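Local structure of putative Lipoprotein (Shewanella oneidensis, 3U24) at residues R143-L146 with A147-N151; P166-E169 with H170-A174; Q248-A251 with F252-A256; F546-K549 with A550-K554. The protein is of unknown function but binds zinc and calcium ions and is possibly a metallopeptidase-like enzyme of the DUF885 family. One frame throughout, in Å; residues are numbered along the deposited sequence.

Contact 1: R143-L146 with A147-N151; sequences RSVL and ARMEN. With EDO (1,2-ethanediol), chain Y; EDO (1,2-ethanediol), chain P.
Met149 lies back along the helix against Val145 and Leu146. Its CG sits beside the backbone N (chi1 -72°), and the chain bends at its last torsion, which brings the methyl end back over the preceding turn. Met149 CG comes 4.3 Å from Val145 CG1, and Met149 CE lies 4.3 Å from Leu146 CD1. Met149 CG also rests against a carbonyl, at 3.3 Å from Val145 O. Residue 149 is selenomethionine, with SE in place of the natural sulfur. Beneath these side chains the backbone of helix 138-148 keeps regular i to i+4 bonds. Ala147 N donates to Arg143 O, Arg148 N to Ser144 O at 2.8 Å, and Met149 N to Val145 O at 3.0 Å. The apolar side of this part of the helix packs on Phe127 of helix 124-131 and on Leu205 and Phe206 of helix 200-234, so the turn joins neighbouring helices of a largely helical fold. Arg148 leaves in another direction. Its chain is extended from CG to NE and carries the guanidinium away from the turn. NH2 donates to Thr42 OG1, and NH1 to the carbonyl of Asp53. An ethanediol, probably from the crystallisation liquor, meets the guanidinium edge near its plane, with its O2 3.1 Å from Arg148 NH2. Arg143 also points off the turn and forms a salt bridge through NE with Glu202. The carbonyl of Leu146 accepts from Arg209 NH1, a side-chain donor from helix 200-234.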
loop_
_atom_site.group_PDB
_atom_site.type_symbol
_atom_site.label_atom_id
_atom_site.label_comp_id
_atom_site.label_asym_id
_atom_site.label_seq_id
_atom_site.Cartn_x
_atom_site.Cartn_y
_atom_site.Cartn_z
ATOM N N ARG A 143 30.561 -7.646 -4.260
ATOM C CA ARG A 143 30.842 -8.993 -3.790
ATOM C C ARG A 143 29.546 -9.698 -3.414
ATOM O O ARG A 143 29.433 -10.910 -3.618
ATOM C CB ARG A 143 31.801 -8.995 -2.616
ATOM C CG ARG A 143 33.231 -8.719 -3.055
ATOM C CD ARG A 143 34.246 -8.596 -1.910
ATOM N NE ARG A 143 35.584 -8.450 -2.482
ATOM C CZ ARG A 143 36.440 -7.459 -2.209
ATOM N NH1 ARG A 143 36.167 -6.523 -1.319
ATOM N NH2 ARG A 143 37.611 -7.423 -2.820
ATOM N N SER A 144 28.576 -8.951 -2.871
ATOM C CA SER A 144 27.259 -9.529 -2.602
ATOM C C SER A 144 26.579 -9.966 -3.903
ATOM O O SER A 144 26.026 -11.080 -4.002
ATOM C CB SER A 144 26.358 -8.562 -1.805
ATOM O OG SER A 144 26.831 -8.478 -0.464
ATOM N N VAL A 145 26.627 -9.101 -4.895
ATOM C CA VAL A 145 26.063 -9.400 -6.203
ATOM C C VAL A 145 26.822 -10.585 -6.867
ATOM O O VAL A 145 26.209 -11.497 -7.450
ATOM C CB VAL A 145 26.165 -8.158 -7.110
ATOM C CG1 VAL A 145 25.829 -8.516 -8.552
ATOM C CG2 VAL A 145 25.249 -7.073 -6.572
ATOM N N LEU A 146 28.158 -10.558 -6.756
ATOM C CA LEU A 146 28.963 -11.653 -7.286
ATOM C C LEU A 146 28.424 -13.006 -6.758
ATOM O O LEU A 146 28.137 -13.880 -7.555
ATOM C CB LEU A 146 30.470 -11.462 -6.985
ATOM C CG LEU A 146 31.501 -12.497 -7.446
ATOM C CD1 LEU A 146 31.439 -12.667 -8.961
ATOM C CD2 LEU A 146 32.886 -12.047 -7.005
ATOM N N ALA A 147 28.206 -13.116 -5.438
ATOM C CA ALA A 147 27.749 -14.353 -4.807
ATOM C C ALA A 147 26.291 -14.636 -5.149
ATOM O O ALA A 147 25.900 -15.791 -5.400
ATOM C CB ALA A 147 27.972 -14.323 -3.257
ATOM N N ARG A 148 25.473 -13.593 -5.179
ATOM C CA ARG A 148 24.038 -13.775 -5.411
ATOM C C ARG A 148 23.705 -14.274 -6.830
ATOM O O ARG A 148 22.655 -14.878 -7.060
ATOM C CB ARG A 148 23.298 -12.467 -5.075
ATOM C CG ARG A 148 21.776 -12.548 -4.952
ATOM C CD ARG A 148 21.137 -11.163 -4.766
ATOM N NE ARG A 148 19.709 -11.277 -4.503
ATOM C CZ ARG A 148 19.200 -11.473 -3.284
ATOM N NH1 ARG A 148 20.002 -11.517 -2.198
ATOM N NH2 ARG A 148 17.885 -11.610 -3.139
HETATM N N MSE A 149 24.581 -13.979 -7.791
HETATM C CA MSE A 149 24.406 -14.468 -9.163
HETATM C C MSE A 149 24.561 -16.005 -9.341
HETATM O O MSE A 149 23.988 -16.566 -10.301
HETATM C CB MSE A 149 25.347 -13.733 -10.141
HETATM C CG MSE A 149 24.944 -12.291 -10.409
HETATM SE SE MSE A 149 26.006 -11.502 -11.864
HETATM C CE MSE A 149 27.773 -11.688 -11.025
ATOM N N GLU A 150 25.290 -16.651 -8.419
ATOM C CA GLU A 150 25.630 -18.085 -8.510
ATOM C C GLU A 150 24.436 -18.898 -8.903
ATOM O O GLU A 150 24.488 -19.617 -9.894
ATOM C CB GLU A 150 26.130 -18.667 -7.181
ATOM C CG GLU A 150 27.646 -18.624 -6.948
ATOM C CD GLU A 150 28.074 -18.975 -5.500
ATOM O OE1 GLU A 150 27.865 -18.120 -4.565
ATOM O OE2 GLU A 150 28.643 -20.096 -5.319
ATOM N N ASN A 151 23.354 -18.743 -8.148
ATOM C CA ASN A 151 22.148 -19.572 -8.317
ATOM C C ASN A 151 20.997 -19.019 -9.159
ATOM O O ASN A 151 19.894 -19.537 -9.103
ATOM C CB ASN A 151 21.674 -20.065 -6.938
ATOM C CG ASN A 151 22.664 -21.074 -6.357
ATOM O OD1 ASN A 151 23.161 -21.936 -7.099
ATOM N ND2 ASN A 151 23.054 -20.902 -5.111
HETATM C C1 EDO Y . 24.640 -23.124 -9.452
HETATM O O1 EDO Y . 25.217 -21.942 -10.042
HETATM C C2 EDO Y . 23.166 -23.413 -9.814
HETATM O O2 EDO Y . 22.502 -22.381 -10.585
HETATM C C1 EDO P . 13.785 -11.024 -4.969
HETATM O O1 EDO P . 14.079 -10.447 -6.253
HETATM C C2 EDO P . 14.114 -12.529 -4.891
HETATM O O2 EDO P . 15.531 -12.688 -4.828
#

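Contact 2: P166-E169 with H170-A174; sequences PTLE and HTELA. With ACY (acetic acid), chain Q.
The chain enters helix 168-179 through Pro166 and Thr167, and Thr167 holds the N-cap position. Both residues keep extended backbone angles, and the helix starts at Leu168. The i to i+4 bonds begin at the cap residue's own carbonyl: Thr171 N donates to Thr167 O, Glu172 N to Leu168 O at 3.0 Å, and Leu173 N to Glu169 O. Thr167 O has a second donor. Thr171 OG1 gives its proton to Thr167 O at 2.7 Å, and the amide and hydroxyl arrive from opposite faces of the carbonyl plane. Thr171 OG1 also lies 3.4 Å from Pro166 CB. Thr167 OG1 is placed between its own backbone N and carbonyl carbon (chi1 74°). There Thr167 OG1 meets the edge of the His170 ring and shares a 2.7 Å hydrogen bond with His170 ND1; either could be the donor. The other ring nitrogen, NE2, bonds to the carbonyl of Leu516 and only weakly to an acetic acid molecule. Trp116 meets the same ring edge-to-face. These partners fix the rotation of the imidazole. Glu172 runs extended beyond CG, and its carboxylate lies against Leu168, with Glu172 CD 3.8 Å from Leu168 CG. A glycine in place of Glu172 would probably uncover this side of Leu168 and take away the contact with Lys232. Thr171 faces Val228 and Leu231 of helix 200-234. The whole is a helix N-terminus whose N-cap residue is tied by its side chain to the histidine three positions on, and by its carbonyl to the threonine four positions on.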
loop_
_atom_site.group_PDB
_atom_site.type_symbol
_atom_site.label_atom_id
_atom_site.label_comp_id
_atom_site.label_asym_id
_atom_site.label_seq_id
_atom_site.Cartn_x
_atom_site.Cartn_y
_atom_site.Cartn_z
ATOM N N PRO A 166 -1.023 -21.446 -14.766
ATOM C CA PRO A 166 -0.935 -20.030 -14.420
ATOM C C PRO A 166 -2.046 -19.238 -15.036
ATOM O O PRO A 166 -2.652 -19.688 -15.987
ATOM C CB PRO A 166 0.403 -19.589 -15.032
ATOM C CG PRO A 166 0.644 -20.553 -16.162
ATOM C CD PRO A 166 0.009 -21.860 -15.726
ATOM N N THR A 167 -2.308 -18.060 -14.487
ATOM C CA THR A 167 -3.208 -17.111 -15.128
ATOM C C THR A 167 -2.488 -16.419 -16.272
ATOM O O THR A 167 -1.249 -16.259 -16.296
ATOM C CB THR A 167 -3.708 -16.000 -14.180
ATOM O OG1 THR A 167 -2.637 -15.079 -13.957
ATOM C CG2 THR A 167 -4.210 -16.562 -12.849
ATOM N N LEU A 168 -3.263 -15.979 -17.240
ATOM C CA LEU A 168 -2.676 -15.301 -18.373
ATOM C C LEU A 168 -2.067 -13.983 -17.904
ATOM O O LEU A 168 -0.978 -13.593 -18.335
ATOM C CB LEU A 168 -3.742 -15.006 -19.451
ATOM C CG LEU A 168 -3.229 -14.110 -20.587
ATOM C CD1 LEU A 168 -2.050 -14.802 -21.289
ATOM C CD2 LEU A 168 -4.385 -13.717 -21.557
ATOM N N GLU A 169 -2.804 -13.274 -17.071
ATOM C CA GLU A 169 -2.402 -11.918 -16.683
ATOM C C GLU A 169 -1.065 -11.910 -15.901
ATOM O O GLU A 169 -0.195 -11.063 -16.136
ATOM C CB GLU A 169 -3.499 -11.244 -15.838
ATOM C CG GLU A 169 -4.769 -10.916 -16.648
ATOM C CD GLU A 169 -5.675 -12.147 -16.946
ATOM O OE1 GLU A 169 -5.397 -13.289 -16.462
ATOM O OE2 GLU A 169 -6.680 -11.964 -17.673
ATOM N N HIS A 170 -0.883 -12.848 -14.982
ATOM C CA HIS A 170 0.345 -12.807 -14.189
ATOM C C HIS A 170 1.501 -13.286 -15.015
ATOM O O HIS A 170 2.653 -12.880 -14.772
ATOM C CB HIS A 170 0.187 -13.592 -12.869
ATOM C CG HIS A 170 -0.824 -12.974 -11.915
ATOM N ND1 HIS A 170 -2.138 -13.229 -11.990
ATOM C CD2 HIS A 170 -0.668 -12.023 -10.885
ATOM C CE1 HIS A 170 -2.803 -12.533 -11.037
ATOM N NE2 HIS A 170 -1.911 -11.783 -10.365
ATOM N N THR A 171 1.229 -14.139 -16.002
ATOM C CA THR A 171 2.298 -14.610 -16.871
ATOM C C THR A 171 2.791 -13.458 -17.762
ATOM O O THR A 171 4.002 -13.332 -18.007
ATOM C CB THR A 171 1.893 -15.834 -17.712
ATOM O OG1 THR A 171 1.279 -16.843 -16.878
ATOM C CG2 THR A 171 3.103 -16.433 -18.424
ATOM N N GLU A 172 1.864 -12.583 -18.162
ATOM C CA GLU A 172 2.191 -11.465 -19.017
ATOM C C GLU A 172 2.993 -10.495 -18.190
ATOM O O GLU A 172 3.949 -9.906 -18.649
ATOM C CB GLU A 172 0.916 -10.749 -19.528
ATOM C CG GLU A 172 0.158 -11.474 -20.641
ATOM C CD GLU A 172 -1.232 -10.877 -21.004
ATOM O OE1 GLU A 172 -2.005 -10.333 -20.138
ATOM O OE2 GLU A 172 -1.591 -11.022 -22.198
ATOM N N LEU A 173 2.573 -10.314 -16.965
ATOM C CA LEU A 173 3.321 -9.437 -16.076
ATOM C C LEU A 173 4.773 -9.980 -15.867
ATOM O O LEU A 173 5.745 -9.229 -15.948
ATOM C CB LEU A 173 2.576 -9.233 -14.774
ATOM C CG LEU A 173 3.210 -8.251 -13.782
ATOM C CD1 LEU A 173 3.355 -6.806 -14.333
ATOM C CD2 LEU A 173 2.454 -8.301 -12.446
ATOM N N ALA A 174 4.887 -11.280 -15.662
ATOM C CA ALA A 174 6.197 -11.926 -15.519
ATOM C C ALA A 174 7.127 -11.590 -16.690
ATOM O O ALA A 174 8.311 -11.319 -16.487
ATOM C CB ALA A 174 6.044 -13.439 -15.383
HETATM C C ACY Q . -1.140 -12.171 -6.093
HETATM O O ACY Q . -1.372 -11.594 -7.189
HETATM O OXT ACY Q . -1.744 -11.889 -5.013
HETATM C CH3 ACY Q . -0.062 -13.201 -6.047
#

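Contact 3: Q248-A251 with F252-A256; sequences QKFA and FDIQA
This contact is the C-terminal end of helix 243-254, where the chain breaks out of the helix at Gln255. That residue has positive phi (57°), the left-handed conformation common at helix ends. The last regular bonds are Phe252 N to Gln248 O, Asp253 N to Lys249 O at 2.8 Å, and Ile254 N to Phe250 O. Gln255 N still reaches Ala251 O, but weakly, at a bent N-H angle of 126°. On one side of the helix Lys249 and Asp253 form a salt bridge one turn apart, with Lys249 NZ 2.8 Å from Asp253 OD2. The lysine chain is bent at its last torsion (chi4 -62°), which brings the ammonium to the end of the Asp253 CG-OD2 bond, nearly in line with it. Lys249 CG packs on Asp253 OD2 at 3.3 Å. NZ has a further partner in the carbonyl of Gln518. A methionine at this place would probably leave Asp253 OD2 without its opposite charge and the Gln518 carbonyl without this donor. On another side Phe250 meets Ile254 and Ala256. Ile254 CB lies over one face of the ring, offset toward the rim, and Ile254 CG1 comes 3.8 Å from Phe250 CD1. Past the helix end the chain brings Ala256 to the same ring. Leu263 of helix 260-289 and Thr522 also touch Phe250, while Phe252 packs toward Trp106 and helix 88-111. A water joins the turn, weakly to Ala251 O and firmly to Ala256 O. Ala256 CB ends 3.9 Å from Phe250 CE2.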
loop_
_atom_site.group_PDB
_atom_site.type_symbol
_atom_site.label_atom_id
_atom_site.label_comp_id
_atom_site.label_asym_id
_atom_site.label_seq_id
_atom_site.Cartn_x
_atom_site.Cartn_y
_atom_site.Cartn_z
ATOM N N GLN A 248 -10.603 -15.419 3.124
ATOM C CA GLN A 248 -9.453 -15.815 3.930
ATOM C C GLN A 248 -8.370 -14.745 3.735
ATOM O O GLN A 248 -7.769 -14.292 4.725
ATOM C CB GLN A 248 -8.927 -17.246 3.607
ATOM C CG GLN A 248 -9.855 -18.390 4.015
ATOM C CD GLN A 248 -9.581 -19.820 3.406
ATOM O OE1 GLN A 248 -8.921 -19.998 2.374
ATOM N NE2 GLN A 248 -10.159 -20.835 4.050
ATOM N N LYS A 249 -8.119 -14.310 2.492
ATOM C CA LYS A 249 -7.074 -13.298 2.256
ATOM C C LYS A 249 -7.405 -11.970 2.953
ATOM O O LYS A 249 -6.530 -11.317 3.509
ATOM C CB LYS A 249 -6.841 -13.057 0.762
ATOM C CG LYS A 249 -5.620 -12.187 0.429
ATOM C CD LYS A 249 -5.279 -12.284 -1.075
ATOM C CE LYS A 249 -3.899 -11.751 -1.468
ATOM N NZ LYS A 249 -3.726 -10.324 -1.180
ATOM N N PHE A 250 -8.667 -11.589 2.867
ATOM C CA PHE A 250 -9.177 -10.390 3.499
ATOM C C PHE A 250 -8.954 -10.501 4.993
ATOM O O PHE A 250 -8.416 -9.575 5.562
ATOM C CB PHE A 250 -10.651 -10.201 3.139
ATOM C CG PHE A 250 -11.297 -8.979 3.722
ATOM C CD1 PHE A 250 -11.210 -7.768 3.088
ATOM C CD2 PHE A 250 -12.056 -9.064 4.892
ATOM C CE1 PHE A 250 -11.834 -6.636 3.627
ATOM C CE2 PHE A 250 -12.673 -7.947 5.430
ATOM C CZ PHE A 250 -12.536 -6.726 4.816
ATOM N N ALA A 251 -9.258 -11.636 5.619
ATOM C CA ALA A 251 -9.003 -11.764 7.074
ATOM C C ALA A 251 -7.512 -11.616 7.407
ATOM O O ALA A 251 -7.184 -10.892 8.338
ATOM C CB ALA A 251 -9.562 -13.057 7.638
ATOM N N PHE A 252 -6.606 -12.232 6.628
ATOM C CA PHE A 252 -5.177 -12.179 6.939
ATOM C C PHE A 252 -4.545 -10.807 6.656
ATOM O O PHE A 252 -3.755 -10.311 7.473
ATOM C CB PHE A 252 -4.348 -13.240 6.162
ATOM C CG PHE A 252 -4.526 -14.646 6.646
ATOM C CD1 PHE A 252 -4.385 -14.960 8.000
ATOM C CD2 PHE A 252 -4.791 -15.668 5.753
ATOM C CE1 PHE A 252 -4.533 -16.246 8.445
ATOM C CE2 PHE A 252 -4.943 -16.976 6.188
ATOM C CZ PHE A 252 -4.825 -17.260 7.545
ATOM N N ASP A 253 -4.901 -10.187 5.532
ATOM C CA ASP A 253 -4.291 -8.927 5.121
ATOM C C ASP A 253 -4.866 -7.739 5.893
ATOM O O ASP A 253 -4.114 -6.866 6.324
ATOM C CB ASP A 253 -4.531 -8.665 3.618
ATOM C CG ASP A 253 -3.753 -9.606 2.701
ATOM O OD1 ASP A 253 -2.939 -10.415 3.210
ATOM O OD2 ASP A 253 -3.933 -9.508 1.445
ATOM N N ILE A 254 -6.199 -7.666 6.028
ATOM C CA ILE A 254 -6.861 -6.473 6.582
ATOM C C ILE A 254 -7.094 -6.609 8.091
ATOM O O ILE A 254 -6.947 -5.668 8.844
ATOM C CB ILE A 254 -8.200 -6.285 5.879
ATOM C CG1 ILE A 254 -7.997 -6.158 4.354
ATOM C CG2 ILE A 254 -8.960 -5.074 6.397
ATOM C CD1 ILE A 254 -7.146 -4.985 3.872
ATOM N N GLN A 255 -7.422 -7.814 8.526
ATOM C CA GLN A 255 -7.697 -8.103 9.910
ATOM C C GLN A 255 -8.813 -7.235 10.429
ATOM O O GLN A 255 -8.782 -6.760 11.554
ATOM C CB GLN A 255 -6.430 -7.996 10.779
ATOM C CG GLN A 255 -5.340 -8.981 10.433
ATOM C CD GLN A 255 -4.186 -8.947 11.419
ATOM O OE1 GLN A 255 -3.122 -8.356 11.130
ATOM N NE2 GLN A 255 -4.362 -9.582 12.549
ATOM N N ALA A 256 -9.813 -7.059 9.600
ATOM C CA ALA A 256 -11.017 -6.319 9.951
ATOM C C ALA A 256 -11.843 -7.139 10.928
ATOM O O ALA A 256 -11.722 -8.387 11.035
ATOM C CB ALA A 256 -11.861 -6.062 8.707
HETATM O O HOH W 1 -10.135 -10.665 10.136
#

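Contact 4: F546-K549 with A550-K554; sequences FDLK and AFHEK
This is a capped helix start, at the N-terminus of helix 548-555 near the C-terminal end of the chain and away from the known metal sites. Asp547 is the N-cap. Its CG stands opposite its own backbone N (chi1 -179°), and Asp547 OD2 accepts from Ala550 N at 2.8 Å. The amide comes on the anti side of that oxygen, 24° out of the carboxylate plane. Asp547 O takes Phe551 N almost straight on, at 2.9 Å. Just before the cap, Phe546 reaches forward over the first turn and Phe546 CE1 touches Phe551 CB at 3.8 Å. Both aromatic residues also pack on Tyr538 of helix 523-542. Leu548 lies against the imidazole of His552, with Leu548 CG 3.5 Å from His552 CE1, and Leu548 O sits over one ring face. The ring is held by two outside bonds, NE2 to Tyr444 OH and ND1 to the carbonyl of Ile339. Trp441 meets it edge-to-face. Lys549 and Glu553 run side by side, pointing the same way. Glu553 OE2 packs on Lys549 CG at 3.4 Å, but its hydrogen bond goes to Thr341 OG1, and Lys549 NZ bonds to Asn338 OD1. Lys549 NZ and Glu553 OE2 are 4.8 Å apart, so any mutual attraction is probably modest. The negative Asp547 at the helix start is likely to be favoured by the helix dipole.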
loop_
_atom_site.group_PDB
_atom_site.type_symbol
_atom_site.label_atom_id
_atom_site.label_comp_id
_atom_site.label_asym_id
_atom_site.label_seq_id
_atom_site.Cartn_x
_atom_site.Cartn_y
_atom_site.Cartn_z
ATOM N N PHE A 546 -17.605 12.372 26.348
ATOM C CA PHE A 546 -16.813 12.118 25.127
ATOM C C PHE A 546 -15.938 13.322 24.833
ATOM O O PHE A 546 -16.434 14.439 24.694
ATOM C CB PHE A 546 -17.692 11.852 23.892
ATOM C CG PHE A 546 -16.895 11.699 22.618
ATOM C CD1 PHE A 546 -16.164 10.539 22.383
ATOM C CD2 PHE A 546 -16.843 12.727 21.689
ATOM C CE1 PHE A 546 -15.421 10.395 21.232
ATOM C CE2 PHE A 546 -16.117 12.592 20.528
ATOM C CZ PHE A 546 -15.399 11.425 20.294
ATOM N N ASP A 547 -14.637 13.104 24.751
ATOM C CA ASP A 547 -13.763 14.164 24.304
ATOM C C ASP A 547 -13.061 13.755 22.990
ATOM O O ASP A 547 -12.231 12.844 22.985
ATOM C CB ASP A 547 -12.727 14.522 25.366
ATOM C CG ASP A 547 -11.828 15.663 24.896
ATOM O OD1 ASP A 547 -12.296 16.823 24.817
ATOM O OD2 ASP A 547 -10.674 15.407 24.531
ATOM N N LEU A 548 -13.375 14.444 21.901
ATOM C CA LEU A 548 -12.775 14.111 20.608
ATOM C C LEU A 548 -11.235 14.022 20.620
ATOM O O LEU A 548 -10.648 13.036 20.129
ATOM C CB LEU A 548 -13.251 15.069 19.488
ATOM C CG LEU A 548 -12.842 14.645 18.070
ATOM C CD1 LEU A 548 -13.465 13.293 17.749
ATOM C CD2 LEU A 548 -13.222 15.700 17.025
ATOM N N LYS A 549 -10.582 15.022 21.194
ATOM C CA LYS A 549 -9.122 15.046 21.232
ATOM C C LYS A 549 -8.518 13.854 21.993
ATOM O O LYS A 549 -7.536 13.252 21.539
ATOM C CB LYS A 549 -8.664 16.359 21.837
ATOM C CG LYS A 549 -7.168 16.603 21.849
ATOM C CD LYS A 549 -6.897 17.912 22.555
ATOM C CE LYS A 549 -5.563 18.500 22.181
ATOM N NZ LYS A 549 -5.475 19.859 22.799
ATOM N N ALA A 550 -9.112 13.515 23.135
ATOM C CA ALA A 550 -8.657 12.371 23.958
ATOM C C ALA A 550 -8.915 11.087 23.208
ATOM O O ALA A 550 -8.149 10.157 23.289
ATOM C CB ALA A 550 -9.373 12.322 25.346
ATOM N N PHE A 551 -10.012 11.023 22.473
ATOM C CA PHE A 551 -10.252 9.836 21.655
ATOM C C PHE A 551 -9.129 9.642 20.635
ATOM O O PHE A 551 -8.529 8.571 20.534
ATOM C CB PHE A 551 -11.614 9.899 20.966
ATOM C CG PHE A 551 -11.828 8.786 19.967
ATOM C CD1 PHE A 551 -12.202 7.536 20.388
ATOM C CD2 PHE A 551 -11.649 9.004 18.617
ATOM C CE1 PHE A 551 -12.401 6.519 19.476
ATOM C CE2 PHE A 551 -11.841 7.995 17.697
ATOM C CZ PHE A 551 -12.227 6.753 18.143
ATOM N N HIS A 552 -8.823 10.710 19.919
ATOM C CA HIS A 552 -7.809 10.673 18.875
ATOM C C HIS A 552 -6.479 10.275 19.406
ATOM O O HIS A 552 -5.812 9.420 18.825
ATOM C CB HIS A 552 -7.706 12.012 18.135
ATOM C CG HIS A 552 -8.862 12.292 17.184
ATOM N ND1 HIS A 552 -9.229 13.551 16.839
ATOM C CD2 HIS A 552 -9.738 11.424 16.511
ATOM C CE1 HIS A 552 -10.303 13.495 16.003
ATOM N NE2 HIS A 552 -10.607 12.193 15.791
ATOM N N GLU A 553 -6.055 10.885 20.503
ATOM C CA GLU A 553 -4.708 10.645 21.033
ATOM C C GLU A 553 -4.556 9.228 21.582
ATOM O O GLU A 553 -3.513 8.582 21.430
ATOM C CB GLU A 553 -4.348 11.687 22.097
ATOM C CG GLU A 553 -4.100 13.056 21.454
ATOM C CD GLU A 553 -3.974 14.210 22.429
ATOM O OE1 GLU A 553 -3.820 13.981 23.653
ATOM O OE2 GLU A 553 -4.014 15.373 21.970
ATOM N N LYS A 554 -5.607 8.724 22.188
ATOM C CA LYS A 554 -5.561 7.367 22.697
ATOM C C LYS A 554 -5.560 6.383 21.515
ATOM O O LYS A 554 -4.780 5.407 21.514
ATOM C CB LYS A 554 -6.742 7.110 23.622
ATOM C CG LYS A 554 -6.783 5.706 24.209
ATOM C CD LYS A 554 -5.821 5.526 25.378
ATOM C CE LYS A 554 -6.172 4.283 26.201
ATOM N NZ LYS A 554 -4.918 3.628 26.690
#

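Each contact is local to one helix and the residues flanking it, and no two share a helix. Contacts 2 and 4 are helix starts; contact 1 lies toward the C-terminal part of its helix, and contact 3 at a helix end. None is wholly buried. Contact 3 lies nearest the middle of the chain, its centre about 14 Å from the chain's, and contact 1 farthest out, at about 30 Å. Contacts 1 and 2 both pack on helix 200-234; contacts 3 and 4 both pack on helix 523-542. At the helix starts the chemistry differs: in contact 2 a threonine hydroxyl pairs with a histidine ring, in contact 4 a carboxylate caps a backbone amide. Of the four, contact 3 has a salt bridge between its segments, whereas the arginines of contact 1 are bound by residues beyond it.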